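PDB 3EDN: phenazine biosynthesis protein, PhzF family from Bacillus anthracis, which probably acts as an isomerase-like enzyme of the phenazine biosynthesis protein family with a diaminopimelate epimerase-like fold, although its own substrate is not established. Local coordinates for residues A[216-219]-A[220-223]; A[157-160]-A[161-165]; A[80-83]-A[84-88]; A[29-32]-A[33-37]. All coordinates share one frame; numbering follows the deposited sequence. Where two conformers were deposited one is given.

Interaction 1. Residues A[216-219]-A[220-223]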
ATOM      1  N   PHE A 216     -16.203   9.851  26.676  1.00 12.82           N
ATOM      2  CA  PHE A 216     -15.137  10.829  26.819  1.00 12.91           C
ATOM      3  C   PHE A 216     -13.767  10.200  26.557  1.00 13.32           C
ATOM      4  O   PHE A 216     -13.389   9.220  27.196  1.00 13.00           O
ATOM      5  CB  PHE A 216     -15.194  11.471  28.208  1.00 12.74           C
ATOM      6  CG  PHE A 216     -16.493  12.182  28.490  1.00 12.61           C
ATOM      7  CD1 PHE A 216     -17.081  12.985  27.525  1.00 12.59           C
ATOM      8  CD2 PHE A 216     -17.125  12.040  29.721  1.00 11.68           C
ATOM      9  CE1 PHE A 216     -18.282  13.645  27.796  1.00 11.58           C
ATOM     10  CE2 PHE A 216     -18.310  12.707  30.018  1.00 12.54           C
ATOM     11  CZ  PHE A 216     -18.908  13.503  29.053  1.00 13.03           C
ATOM     12  N   SER A 217     -13.024  10.788  25.622  1.00 15.85           N
ATOM     13  CA  SER A 217     -11.790  10.197  25.122  1.00 16.77           C
ATOM     14  C   SER A 217     -10.718  10.173  26.200  1.00 18.20           C
ATOM     15  O   SER A 217     -10.777  10.926  27.177  1.00 18.22           O
ATOM     16  CB  SER A 217     -11.274  10.995  23.926  1.00 18.32           C
ATOM     17  OG  SER A 217     -12.287  11.173  22.953  1.00 20.14           O
ATOM     18  N   SER A 218      -9.737   9.300  26.027  1.00 19.16           N
ATOM     19  CA  SER A 218      -8.654   9.235  26.996  1.00 21.59           C
ATOM     20  C   SER A 218      -7.852  10.529  26.920  1.00 22.39           C
ATOM     21  O   SER A 218      -8.001  11.324  25.985  1.00 21.45           O
ATOM     22  CB  SER A 218      -7.751   8.036  26.722  1.00 21.95           C
ATOM     23  OG  SER A 218      -6.825   8.337  25.702  1.00 24.67           O
ATOM     24  N   ALA A 219      -6.996  10.741  27.910  1.00 24.26           N
ATOM     25  CA  ALA A 219      -6.130  11.908  27.910  1.00 26.31           C
ATOM     26  C   ALA A 219      -5.188  11.880  26.705  1.00 27.93           C
ATOM     27  O   ALA A 219      -4.741  12.927  26.232  1.00 29.92           O
ATOM     28  CB  ALA A 219      -5.332  11.961  29.195  1.00 26.01           C
ATOM     29  N   TYR A 220      -4.908  10.678  26.210  1.00 28.82           N
ATOM     30  CA  TYR A 220      -3.893  10.456  25.178  1.00 30.35           C
ATOM     31  C   TYR A 220      -4.457  10.451  23.754  1.00 30.50           C
ATOM     32  O   TYR A 220      -3.749  10.138  22.789  1.00 30.51           O
ATOM     33  CB  TYR A 220      -3.148   9.154  25.475  1.00 31.88           C
ATOM     34  CG  TYR A 220      -2.593   9.143  26.878  1.00 32.48           C
ATOM     35  CD1 TYR A 220      -3.257   8.483  27.911  1.00 32.30           C
ATOM     36  CD2 TYR A 220      -1.424   9.832  27.180  1.00 32.43           C
ATOM     37  CE1 TYR A 220      -2.746   8.489  29.211  1.00 32.35           C
ATOM     38  CE2 TYR A 220      -0.911   9.848  28.471  1.00 32.57           C
ATOM     39  CZ  TYR A 220      -1.572   9.178  29.478  1.00 32.42           C
ATOM     40  OH  TYR A 220      -1.045   9.206  30.753  1.00 32.70           O
ATOM     41  N   ALA A 221      -5.732  10.806  23.623  0.50 30.14           N
ATOM     42  CA  ALA A 221      -6.437  10.713  22.346  0.50 29.75           C
ATOM     43  C   ALA A 221      -6.458  12.029  21.566  0.50 29.34           C
ATOM     44  O   ALA A 221      -6.558  12.028  20.333  0.50 28.27           O
ATOM     45  CB  ALA A 221      -7.853  10.211  22.568  0.50 29.89           C
ATOM     46  N   GLY A 222      -6.373  13.145  22.288  0.50 29.20           N
ATOM     47  CA  GLY A 222      -6.437  14.470  21.674  0.50 29.31           C
ATOM     48  C   GLY A 222      -7.852  15.016  21.648  0.50 29.50           C
ATOM     49  O   GLY A 222      -8.100  16.158  22.046  0.50 30.14           O
ATOM     50  N   THR A 223      -8.781  14.190  21.177  1.00 29.65           N
ATOM     51  CA  THR A 223     -10.199  14.528  21.126  1.00 28.44           C
ATOM     52  C   THR A 223     -10.841  14.548  22.511  1.00 26.79           C
ATOM     53  O   THR A 223     -10.249  14.088  23.494  1.00 27.50           O
ATOM     54  CB  THR A 223     -10.979  13.516  20.263  1.00 28.55           C
ATOM     55  OG1 THR A 223     -10.852  12.206  20.835  1.00 29.41           O
ATOM     56  CG2 THR A 223     -10.449  13.508  18.828  1.00 28.64           C
TER
HETATM   57  O   HOH W   1      -8.371  13.781  24.994  1.00 36.39           O
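Y220 meets S218 through its backbone first: its N gives a hydrogen bond to the S218 OG, 3.1 Å away and bent to 136° at the hydrogen. The serine hydroxyl reaches that amide because it sits between its own backbone N and carbonyl carbon (chi1 82°), folded forward over the chain that follows. The same OG lies near the plane of the Y220 ring, at its edge, while the methyl of A219 stands over one face, displaced toward the rim; beyond the segments the ring also touches P186 of helix 185-188. At A221 the chain has reversed. Its N points back to S218 O in a weak bond of 3.3 Å, which closes a type I beta turn from S218 to A221 within the connection between strands 211-216 and 225-226. In the conformer described, one of two, the A221 methyl packs on S217 CB at 3.8 Å. G222, likewise modelled twice, follows with a positive phi, which glycine tolerates readily. T223 then returns alongside the start of the loop: its OG1 and S217 OG share a hydrogen bond of 2.8 Å. Next to it, S217 pairs through its backbone with I224.

Interaction 2. Residues A[157-160]-A[161-165]. With SO4 (sulfate ion), chain F.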
ATOM      1  N   TYR A 157     -13.790  -0.859  35.005  1.00 11.95           N
ATOM      2  CA  TYR A 157     -13.104  -0.852  33.716  1.00 12.16           C
ATOM      3  C   TYR A 157     -13.668  -2.030  32.955  1.00 11.79           C
ATOM      4  O   TYR A 157     -13.830  -3.108  33.527  1.00 12.49           O
ATOM      5  CB  TYR A 157     -11.605  -1.114  33.905  1.00 14.02           C
ATOM      6  CG  TYR A 157     -10.820  -0.041  34.628  1.00 14.65           C
ATOM      7  CD1 TYR A 157     -10.351   1.081  33.945  1.00 14.65           C
ATOM      8  CD2 TYR A 157     -10.527  -0.156  35.987  1.00 14.07           C
ATOM      9  CE1 TYR A 157      -9.617   2.080  34.597  1.00 15.53           C
ATOM     10  CE2 TYR A 157      -9.797   0.831  36.649  1.00 14.78           C
ATOM     11  CZ  TYR A 157      -9.348   1.942  35.944  1.00 14.40           C
ATOM     12  OH  TYR A 157      -8.620   2.916  36.580  1.00 15.86           O
ATOM     13  N   GLY A 158     -13.961  -1.835  31.674  1.00 11.70           N
ATOM     14  CA  GLY A 158     -14.457  -2.918  30.833  1.00 12.47           C
ATOM     15  C   GLY A 158     -13.858  -2.863  29.436  1.00 11.37           C
ATOM     16  O   GLY A 158     -13.520  -1.793  28.934  1.00 11.27           O
ATOM     17  N   SER A 159     -13.682  -4.024  28.813  1.00 10.62           N
ATOM     18  CA  SER A 159     -13.142  -4.100  27.461  1.00 10.92           C
ATOM     19  C   SER A 159     -13.783  -5.229  26.684  1.00 10.69           C
ATOM     20  O   SER A 159     -13.874  -6.358  27.194  1.00 11.47           O
ATOM     21  CB  SER A 159     -11.651  -4.395  27.501  1.00 11.15           C
ATOM     22  OG  SER A 159     -11.198  -4.739  26.200  1.00 13.54           O
ATOM     23  N   THR A 160     -14.195  -4.927  25.453  1.00 11.53           N
ATOM     24  CA  THR A 160     -14.463  -5.961  24.443  1.00 11.65           C
ATOM     25  C   THR A 160     -13.522  -5.733  23.248  1.00 13.38           C
ATOM     26  O   THR A 160     -13.854  -6.060  22.102  1.00 13.66           O
ATOM     27  CB  THR A 160     -15.932  -5.961  23.987  1.00 11.03           C
ATOM     28  OG1 THR A 160     -16.293  -4.634  23.558  1.00 11.07           O
ATOM     29  CG2 THR A 160     -16.853  -6.446  25.118  1.00 10.81           C
ATOM     30  N   GLY A 161     -12.347  -5.184  23.538  1.00 14.00           N
ATOM     31  CA  GLY A 161     -11.372  -4.812  22.507  1.00 14.74           C
ATOM     32  C   GLY A 161     -10.589  -3.566  22.893  1.00 16.05           C
ATOM     33  O   GLY A 161      -9.405  -3.455  22.584  1.00 17.12           O
ATOM     34  N   ASN A 162     -11.251  -2.636  23.581  1.00 15.89           N
ATOM     35  CA  ASN A 162     -10.598  -1.427  24.097  1.00 15.27           C
ATOM     36  C   ASN A 162     -11.103  -1.126  25.495  1.00 15.27           C
ATOM     37  O   ASN A 162     -12.274  -1.348  25.785  1.00 14.01           O
ATOM     38  CB  ASN A 162     -10.896  -0.251  23.167  1.00 16.81           C
ATOM     39  CG  ASN A 162     -10.300  -0.455  21.786  1.00 18.71           C
ATOM     40  OD1 ASN A 162      -9.131  -0.147  21.555  1.00 20.45           O
ATOM     41  ND2 ASN A 162     -11.084  -1.012  20.881  1.00 18.95           N
ATOM     42  N   TRP A 163     -10.235  -0.614  26.364  1.00 14.14           N
ATOM     43  CA  TRP A 163     -10.613  -0.373  27.752  1.00 12.86           C
ATOM     44  C   TRP A 163     -11.325   0.958  27.938  1.00 12.16           C
ATOM     45  O   TRP A 163     -10.808   2.015  27.548  1.00 11.80           O
ATOM     46  CB  TRP A 163      -9.386  -0.423  28.676  1.00 14.31           C
ATOM     47  CG  TRP A 163      -8.879  -1.818  28.944  1.00 14.62           C
ATOM     48  CD1 TRP A 163      -7.780  -2.419  28.392  1.00 15.39           C
ATOM     49  CD2 TRP A 163      -9.466  -2.786  29.828  1.00 14.75           C
ATOM     50  NE1 TRP A 163      -7.654  -3.703  28.865  1.00 16.02           N
ATOM     51  CE2 TRP A 163      -8.665  -3.948  29.762  1.00 15.38           C
ATOM     52  CE3 TRP A 163     -10.590  -2.780  30.672  1.00 13.83           C
ATOM     53  CZ2 TRP A 163      -8.955  -5.093  30.497  1.00 15.94           C
ATOM     54  CZ3 TRP A 163     -10.876  -3.919  31.412  1.00 14.74           C
ATOM     55  CH2 TRP A 163     -10.057  -5.062  31.317  1.00 15.15           C
ATOM     56  N   THR A 164     -12.506   0.896  28.553  1.00 11.70           N
ATOM     57  CA  THR A 164     -13.255   2.096  28.946  1.00 11.68           C
ATOM     58  C   THR A 164     -13.723   1.931  30.402  1.00 12.97           C
ATOM     59  O   THR A 164     -13.743   0.820  30.916  1.00 13.46           O
ATOM     60  CB  THR A 164     -14.446   2.349  27.984  1.00 12.02           C
ATOM     61  OG1 THR A 164     -14.893   3.699  28.110  1.00 10.99           O
ATOM     62  CG2 THR A 164     -15.602   1.372  28.248  1.00 10.73           C
ATOM     63  N   VAL A 165     -14.071   3.030  31.057  1.00 11.95           N
ATOM     64  CA  VAL A 165     -14.618   2.965  32.417  1.00 11.43           C
ATOM     65  C   VAL A 165     -16.113   3.213  32.347  1.00 10.70           C
ATOM     66  O   VAL A 165     -16.558   4.292  31.921  1.00 11.70           O
ATOM     67  CB  VAL A 165     -13.977   4.010  33.378  1.00 11.54           C
ATOM     68  CG1 VAL A 165     -14.431   3.762  34.811  1.00 12.83           C
ATOM     69  CG2 VAL A 165     -12.450   3.951  33.310  1.00 11.52           C
TER
HETATM   70  S   SO4 F 303      -6.955   0.278  24.555  0.50 15.78           S
HETATM   71  O1  SO4 F 303      -6.109  -0.414  23.582  0.50 16.03           O
HETATM   72  O2  SO4 F 303      -7.960   1.062  23.855  0.50 15.21           O
HETATM   73  O3  SO4 F 303      -7.536  -0.675  25.473  0.50 14.27           O
HETATM   74  O4  SO4 F 303      -6.143   1.188  25.352  0.50 15.90           O
HETATM   75  O   HOH W   2     -14.450  -2.613  23.855  1.00 11.51           O
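S159 CB lies squarely over one face of the W163 indole, 3.6 Å from the centroid of the six-membered ring and 14° off its normal, a CH-pi contact between neighbours on the same side of a beta hairpin. At the edge of the indole, in its plane, comes the carbonyl carbon (C) of Y157, and Y157 CB rests 3.8 Å from W163 CE3. The Y157 ring itself is met obliquely by V165 CG2, the two side chains running side by side in the same direction. Y157, S159, W163 and V165 thus share one face of the hairpin. With CG anti to its carbonyl carbon (chi1 -75°), W163 lays its indole back across the partner strand.

The strands are joined by the hydrogen-bonded pair G158 and T164: G158 N to T164 O is 2.8 Å, T164 N to G158 O 2.9 Å, both nearly straight. In the turn, S159 OG swings forward (chi1 168°) to accept from G161 N at 2.9 Å, while a water accepts from both T160 N and N162 N and spans the bend. G161 has a positive phi, which suits a residue without a side chain. Just past the turn W163 N donates to a sulfate oxygen, O3, at 2.8 Å; the ion is probably from the crystallisation liquor.

Strand 127-130 flanks strand 156-159, with Q127 and K129 also touching the indole. On the other side strand 196-201 runs parallel to 163-168, where T164 OG1 is hydrogen-bonded to S196 OG, and helix 230-244 meets the turn through V235 and T231.

Interaction 3. Residues A[80-83]-A[84-88]. With SO4 (sulfate ion), chain D.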
ATOM      1  N   THR A  80     -19.118   1.013   5.985  1.00  7.67           N
ATOM      2  CA  THR A  80     -18.619   0.581   4.665  1.00  8.10           C
ATOM      3  C   THR A  80     -19.417  -0.593   4.110  1.00  8.64           C
ATOM      4  O   THR A  80     -19.840  -0.576   2.950  1.00  8.89           O
ATOM      5  CB  THR A  80     -17.120   0.252   4.701  1.00  8.27           C
ATOM      6  OG1 THR A  80     -16.388   1.420   5.102  1.00  9.04           O
ATOM      7  CG2 THR A  80     -16.608  -0.199   3.335  1.00  8.44           C
ATOM      8  N   ILE A  81     -19.656  -1.610   4.933  1.00  8.52           N
ATOM      9  CA  ILE A  81     -20.445  -2.732   4.447  1.00  8.77           C
ATOM     10  C   ILE A  81     -21.884  -2.288   4.174  1.00  8.15           C
ATOM     11  O   ILE A  81     -22.485  -2.716   3.198  1.00  9.19           O
ATOM     12  CB  ILE A  81     -20.401  -3.939   5.386  1.00  8.87           C
ATOM     13  CG1 ILE A  81     -18.957  -4.367   5.635  1.00  9.18           C
ATOM     14  CG2 ILE A  81     -21.223  -5.104   4.805  1.00  9.52           C
ATOM     15  CD1 ILE A  81     -18.144  -4.571   4.370  1.00 10.61           C
ATOM     16  N   TYR A  82     -22.451  -1.443   5.029  1.00  7.55           N
ATOM     17  CA  TYR A  82     -23.778  -0.911   4.738  1.00  8.28           C
ATOM     18  C   TYR A  82     -23.800  -0.228   3.351  1.00  8.13           C
ATOM     19  O   TYR A  82     -24.713  -0.446   2.539  1.00  9.78           O
ATOM     20  CB  TYR A  82     -24.190   0.103   5.812  1.00  9.19           C
ATOM     21  CG  TYR A  82     -25.548   0.693   5.534  1.00  9.33           C
ATOM     22  CD1 TYR A  82     -26.709   0.123   6.058  1.00  9.57           C
ATOM     23  CD2 TYR A  82     -25.678   1.800   4.703  1.00  8.91           C
ATOM     24  CE1 TYR A  82     -27.959   0.651   5.777  1.00 10.19           C
ATOM     25  CE2 TYR A  82     -26.930   2.349   4.430  1.00  9.57           C
ATOM     26  CZ  TYR A  82     -28.059   1.763   4.960  1.00  9.58           C
ATOM     27  OH  TYR A  82     -29.279   2.320   4.651  1.00 11.75           O
ATOM     28  N   ALA A  83     -22.821   0.632   3.091  1.00  8.11           N
ATOM     29  CA  ALA A  83     -22.781   1.331   1.810  1.00  8.34           C
ATOM     30  C   ALA A  83     -22.636   0.362   0.639  1.00  8.56           C
ATOM     31  O   ALA A  83     -23.354   0.469  -0.365  1.00  9.82           O
ATOM     32  CB  ALA A  83     -21.654   2.340   1.816  1.00  8.15           C
ATOM     33  N   LEU A  84     -21.726  -0.595   0.762  1.00  8.83           N
ATOM     34  CA  LEU A  84     -21.572  -1.581  -0.321  1.00  9.11           C
ATOM     35  C   LEU A  84     -22.869  -2.331  -0.572  1.00  9.67           C
ATOM     36  O   LEU A  84     -23.288  -2.514  -1.715  1.00  9.68           O
ATOM     37  CB  LEU A  84     -20.454  -2.579  -0.011  1.00  9.93           C
ATOM     38  CG  LEU A  84     -19.024  -2.053   0.036  1.00  9.04           C
ATOM     39  CD1 LEU A  84     -18.076  -3.053   0.655  1.00  8.34           C
ATOM     40  CD2 LEU A  84     -18.546  -1.732  -1.387  1.00  8.94           C
ATOM     41  N   ARG A  85     -23.507  -2.781   0.495  1.00  8.98           N
ATOM     42  CA  ARG A  85     -24.731  -3.548   0.349  0.50  9.79           C
ATOM     43  C   ARG A  85     -25.841  -2.700  -0.269  1.00 10.30           C
ATOM     44  O   ARG A  85     -26.469  -3.112  -1.250  1.00 10.72           O
ATOM     45  CB  ARG A  85     -25.147  -4.119   1.709  0.50 10.53           C
ATOM     46  CG  ARG A  85     -26.547  -4.709   1.754  0.50 11.50           C
ATOM     47  CD  ARG A  85     -26.604  -6.139   1.237  0.50 13.73           C
ATOM     48  NE  ARG A  85     -27.913  -6.705   1.546  0.50 15.63           N
ATOM     49  CZ  ARG A  85     -28.154  -7.986   1.804  0.50 17.28           C
ATOM     50  NH1 ARG A  85     -27.177  -8.882   1.791  0.50 18.18           N
ATOM     51  NH2 ARG A  85     -29.390  -8.367   2.083  0.50 17.83           N
ATOM     52  N   GLU A  86     -26.076  -1.516   0.286  1.00 10.49           N
ATOM     53  CA  GLU A  86     -27.187  -0.696  -0.157  0.50 11.20           C
ATOM     54  C   GLU A  86     -26.994  -0.174  -1.574  1.00 10.64           C
ATOM     55  O   GLU A  86     -27.963   0.156  -2.247  1.00 11.36           O
ATOM     56  CB  GLU A  86     -27.412   0.447   0.835  0.50 13.77           C
ATOM     57  CG  GLU A  86     -27.941  -0.052   2.167  0.50 16.02           C
ATOM     58  CD  GLU A  86     -29.275  -0.758   2.023  0.50 17.03           C
ATOM     59  OE1 GLU A  86     -29.313  -2.009   2.093  0.50 18.15           O
ATOM     60  OE2 GLU A  86     -30.278  -0.059   1.799  0.50 18.18           O
ATOM     61  N   ARG A  87     -25.738  -0.084  -2.011  1.00 10.43           N
ATOM     62  CA  ARG A  87     -25.427   0.412  -3.365  1.00 10.37           C
ATOM     63  C   ARG A  87     -25.439  -0.670  -4.431  1.00 10.59           C
ATOM     64  O   ARG A  87     -25.248  -0.368  -5.610  1.00 11.18           O
ATOM     65  CB  ARG A  87     -24.070   1.120  -3.384  1.00 11.89           C
ATOM     66  CG  ARG A  87     -24.129   2.395  -2.588  1.00 11.86           C
ATOM     67  CD  ARG A  87     -22.829   3.195  -2.538  1.00 13.96           C
ATOM     68  NE  ARG A  87     -23.208   4.505  -2.048  1.00 16.56           N
ATOM     69  CZ  ARG A  87     -23.489   5.545  -2.832  1.00 15.78           C
ATOM     70  NH1 ARG A  87     -23.310   5.466  -4.151  1.00 16.69           N
ATOM     71  NH2 ARG A  87     -23.896   6.675  -2.278  1.00 17.68           N
ATOM     72  N   GLY A  88     -25.642  -1.921  -4.038  1.00  9.92           N
ATOM     73  CA  GLY A  88     -25.615  -3.028  -5.004  1.00 10.41           C
ATOM     74  C   GLY A  88     -24.230  -3.509  -5.380  1.00 10.26           C
ATOM     75  O   GLY A  88     -24.017  -4.048  -6.473  1.00 11.97           O
TER
HETATM   76  S   SO4 D 301     -25.364   8.401  -4.938  0.75 25.12           S
HETATM   77  O1  SO4 D 301     -26.111   7.926  -3.781  0.75 25.49           O
HETATM   78  O2  SO4 D 301     -25.718   7.633  -6.125  0.75 24.36           O
HETATM   79  O3  SO4 D 301     -25.709   9.800  -5.190  0.75 25.59           O
HETATM   80  O4  SO4 D 301     -23.933   8.292  -4.702  0.75 25.66           O
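Y82 and E86, one helical turn apart, set an aromatic face against an aliphatic chain. In the conformer described, E86 CG stands over the Y82 ring, 3.5 Å from its centroid and displaced toward the rim on the CZ side, with ring and carboxylate planes inclined by 35°. A bend about the CB-CG bond turns the carboxylate, whose OE1 is hydrogen-bonded to T117 OG1. Chi1 of Y82, at 179°, leans the ring along the helix toward the turn that brings E86. On another flank L84 lies alongside T80, both pointing the same way, whereas it meets I81 at an angle, CD1 to CD1 at 4.0 Å; V51 of strand 48-52 packs against both T80 and L84. R87 runs extended from CG to NE and turns its guanidinium edge to a sulfate, probably from the crystallisation liquor: NH1 and NH2 both donate to O4, each at 2.9 Å. NE is hydrogen-bonded to Y9 OH of strand 3-11. The backbone ladder runs from L84 N to T80 O through R87 N to A83 O, the last bond more bent (140°). G88's positive phi and two bonds back into the last turn, one of them G88 N to R85 O at 3.1 Å, make a Schellman motif closing helix 74-86.

Interaction 4. Residues A[29-32]-A[33-37]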
ATOM      1  N   ASP A  29      -8.566  -0.316  -5.146  1.00  9.46           N
ATOM      2  CA  ASP A  29      -7.528  -1.150  -5.765  1.00  9.92           C
ATOM      3  C   ASP A  29      -6.545  -0.349  -6.609  1.00 10.99           C
ATOM      4  O   ASP A  29      -5.471  -0.852  -6.931  1.00 12.63           O
ATOM      5  CB  ASP A  29      -8.128  -2.308  -6.587  1.00 11.58           C
ATOM      6  CG  ASP A  29      -8.560  -3.502  -5.720  1.00 11.53           C
ATOM      7  OD1 ASP A  29      -8.031  -3.672  -4.597  1.00 12.90           O
ATOM      8  OD2 ASP A  29      -9.456  -4.266  -6.168  1.00 16.40           O
ATOM      9  N   GLY A  30      -6.883   0.892  -6.935  1.00 10.70           N
ATOM     10  CA  GLY A  30      -5.969   1.754  -7.699  1.00 11.38           C
ATOM     11  C   GLY A  30      -5.018   2.623  -6.894  1.00 11.07           C
ATOM     12  O   GLY A  30      -4.343   3.488  -7.463  1.00 11.89           O
ATOM     13  N   LEU A  31      -4.947   2.387  -5.581  1.00 11.01           N
ATOM     14  CA  LEU A  31      -4.235   3.284  -4.661  1.00 10.73           C
ATOM     15  C   LEU A  31      -3.112   2.592  -3.900  1.00 11.50           C
ATOM     16  O   LEU A  31      -3.222   1.434  -3.521  1.00 10.64           O
ATOM     17  CB  LEU A  31      -5.212   3.837  -3.618  1.00 10.18           C
ATOM     18  CG  LEU A  31      -6.344   4.668  -4.214  1.00 11.63           C
ATOM     19  CD1 LEU A  31      -7.413   4.930  -3.192  1.00 11.80           C
ATOM     20  CD2 LEU A  31      -5.776   5.976  -4.762  1.00 12.45           C
ATOM     21  N   THR A  32      -2.027   3.323  -3.657  1.00 10.38           N
ATOM     22  CA  THR A  32      -0.996   2.861  -2.741  1.00 10.73           C
ATOM     23  C   THR A  32      -1.373   3.203  -1.300  1.00 10.65           C
ATOM     24  O   THR A  32      -2.241   4.050  -1.056  1.00 11.18           O
ATOM     25  CB  THR A  32       0.340   3.549  -3.008  1.00 10.97           C
ATOM     26  OG1 THR A  32       0.231   4.948  -2.679  1.00 11.64           O
ATOM     27  CG2 THR A  32       0.730   3.404  -4.493  1.00 12.00           C
ATOM     28  N   GLU A  33      -0.697   2.559  -0.358  1.00 11.55           N
ATOM     29  CA  GLU A  33      -0.881   2.863   1.056  1.00 11.48           C
ATOM     30  C   GLU A  33      -0.549   4.323   1.386  1.00 12.88           C
ATOM     31  O   GLU A  33      -1.152   4.909   2.286  1.00 11.96           O
ATOM     32  CB  GLU A  33      -0.078   1.886   1.925  1.00 12.98           C
ATOM     33  CG  GLU A  33       1.427   2.012   1.852  1.00 12.63           C
ATOM     34  CD  GLU A  33       2.037   1.562   0.525  0.50 11.71           C
ATOM     35  OE1 GLU A  33       1.417   0.749  -0.190  0.50  8.80           O
ATOM     36  OE2 GLU A  33       3.153   2.027   0.208  0.50 13.41           O
ATOM     37  N   GLU A  34       0.392   4.927   0.667  1.00 12.24           N
ATOM     38  CA  GLU A  34       0.716   6.322   0.929  1.00 13.61           C
ATOM     39  C   GLU A  34      -0.413   7.224   0.465  1.00 13.02           C
ATOM     40  O   GLU A  34      -0.763   8.203   1.142  1.00 13.00           O
ATOM     41  CB  GLU A  34       2.026   6.702   0.251  1.00 15.39           C
ATOM     42  CG  GLU A  34       3.215   6.043   0.928  1.00 19.15           C
ATOM     43  CD  GLU A  34       4.542   6.579   0.416  1.00 21.90           C
ATOM     44  OE1 GLU A  34       4.628   7.794   0.143  1.00 23.69           O
ATOM     45  OE2 GLU A  34       5.499   5.776   0.315  1.00 24.15           O
ATOM     46  N   GLU A  35      -0.987   6.892  -0.686  1.00 11.40           N
ATOM     47  CA  GLU A  35      -2.152   7.599  -1.174  1.00 11.82           C
ATOM     48  C   GLU A  35      -3.333   7.444  -0.224  1.00 12.19           C
ATOM     49  O   GLU A  35      -4.054   8.406   0.027  1.00 12.06           O
ATOM     50  CB  GLU A  35      -2.516   7.113  -2.569  1.00 12.71           C
ATOM     51  CG  GLU A  35      -1.512   7.580  -3.613  1.00 12.20           C
ATOM     52  CD  GLU A  35      -1.781   7.014  -4.990  1.00 13.88           C
ATOM     53  OE1 GLU A  35      -2.173   5.829  -5.102  1.00 14.00           O
ATOM     54  OE2 GLU A  35      -1.574   7.764  -5.968  1.00 16.27           O
HETATM   55  N   MSE A  36      -3.553   6.236   0.282  1.00 11.76           N
HETATM   56  CA  MSE A  36      -4.652   6.042   1.217  1.00 13.20           C
HETATM   57  C   MSE A  36      -4.505   6.930   2.455  1.00 11.70           C
HETATM   58  O   MSE A  36      -5.457   7.570   2.900  1.00 10.04           O
HETATM   59  CB  MSE A  36      -4.763   4.586   1.629  1.00 13.89           C
HETATM   60  CG  MSE A  36      -5.092   3.684   0.476  1.00 13.31           C
HETATM   61 SE   MSE A  36      -5.266   1.829   1.044  1.00 21.35          SE
HETATM   62  CE  MSE A  36      -4.640   0.944  -0.560  1.00 15.81           C
ATOM     63  N   GLN A  37      -3.293   6.985   2.999  1.00 11.04           N
ATOM     64  CA  GLN A  37      -3.038   7.802   4.177  1.00 11.48           C
ATOM     65  C   GLN A  37      -3.283   9.295   3.875  1.00 11.83           C
ATOM     66  O   GLN A  37      -3.901  10.025   4.674  1.00 11.42           O
ATOM     67  CB  GLN A  37      -1.618   7.562   4.676  1.00 11.50           C
ATOM     68  CG  GLN A  37      -1.283   8.390   5.889  1.00 11.61           C
ATOM     69  CD  GLN A  37      -2.083   7.967   7.100  1.00 11.25           C
ATOM     70  OE1 GLN A  37      -1.760   6.960   7.757  1.00 13.03           O
ATOM     71  NE2 GLN A  37      -3.147   8.722   7.403  1.00 12.81           N
TER
HETATM   72  O   HOH W   3      -1.788   4.726  -7.494  1.00 16.57           O
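T32 and E35 exchange two hydrogen bonds. E35 N donates to T32 OG1 at 3.0 Å, and T32 N returns a bond to E35 OE1 at 2.9 Å; both are close to straight. The threonine amide meets OE1 on its anti side, 17° out of the carboxylate plane. With chi1 at 67° the T32 hydroxyl hangs over the first turn, while the extended glutamate chain carries its carboxylate back past the N-cap. This is a capping box, with T32 as N-cap of helix 33-43. The first regular helical bond follows, M36 N to T32 O at 2.9 Å.

Around this core, a water lies between G30 O and E35 OE1, and outside the two segments K2 NZ forms a salt bridge with E35 OE2. L31 crosses the E35 side chain, its CD2 3.6 Å from OE1. L31 CB also touches CG of M36, a selenomethionine, at 4.1 Å, and the M36 methyl CE comes 3.3 Å from L31 O. Farther along, the M36 side chain packs on F50, L52 and F64 of the neighbouring strands, and E33 pairs with R62 of the second subunit in a salt bridge.

Chemically, the amides of E35 and T32 are met by side-chain oxygens, and the E35 carboxylate lies near the helix N terminus, whose dipole, with K2, probably favours its negative charge.

How the interactions relate
Read from the N terminus, the four contacts follow in series; none nests within or crosses another, and each closes only a local turn, cap or hairpin. Interaction 4 (29-37) starts helix 33-43 after strand 20-25, beside the second subunit, and interaction 3 (80-88) ends helix 74-86, so the two treat opposite ends of different helices, with centres about 21 Å apart. Interaction 2 (157-165) closes the hairpin of strands 156-159 and 163-168. Interaction 1 (216-223) turns the chain between strands 211-216 and 225-226, with its centre about 14 Å from that of interaction 2. Strand 196-201 links the two, pairing with 163-168 and 211-216. Interactions 1 and 3 lie on opposite sides of the chain's centre.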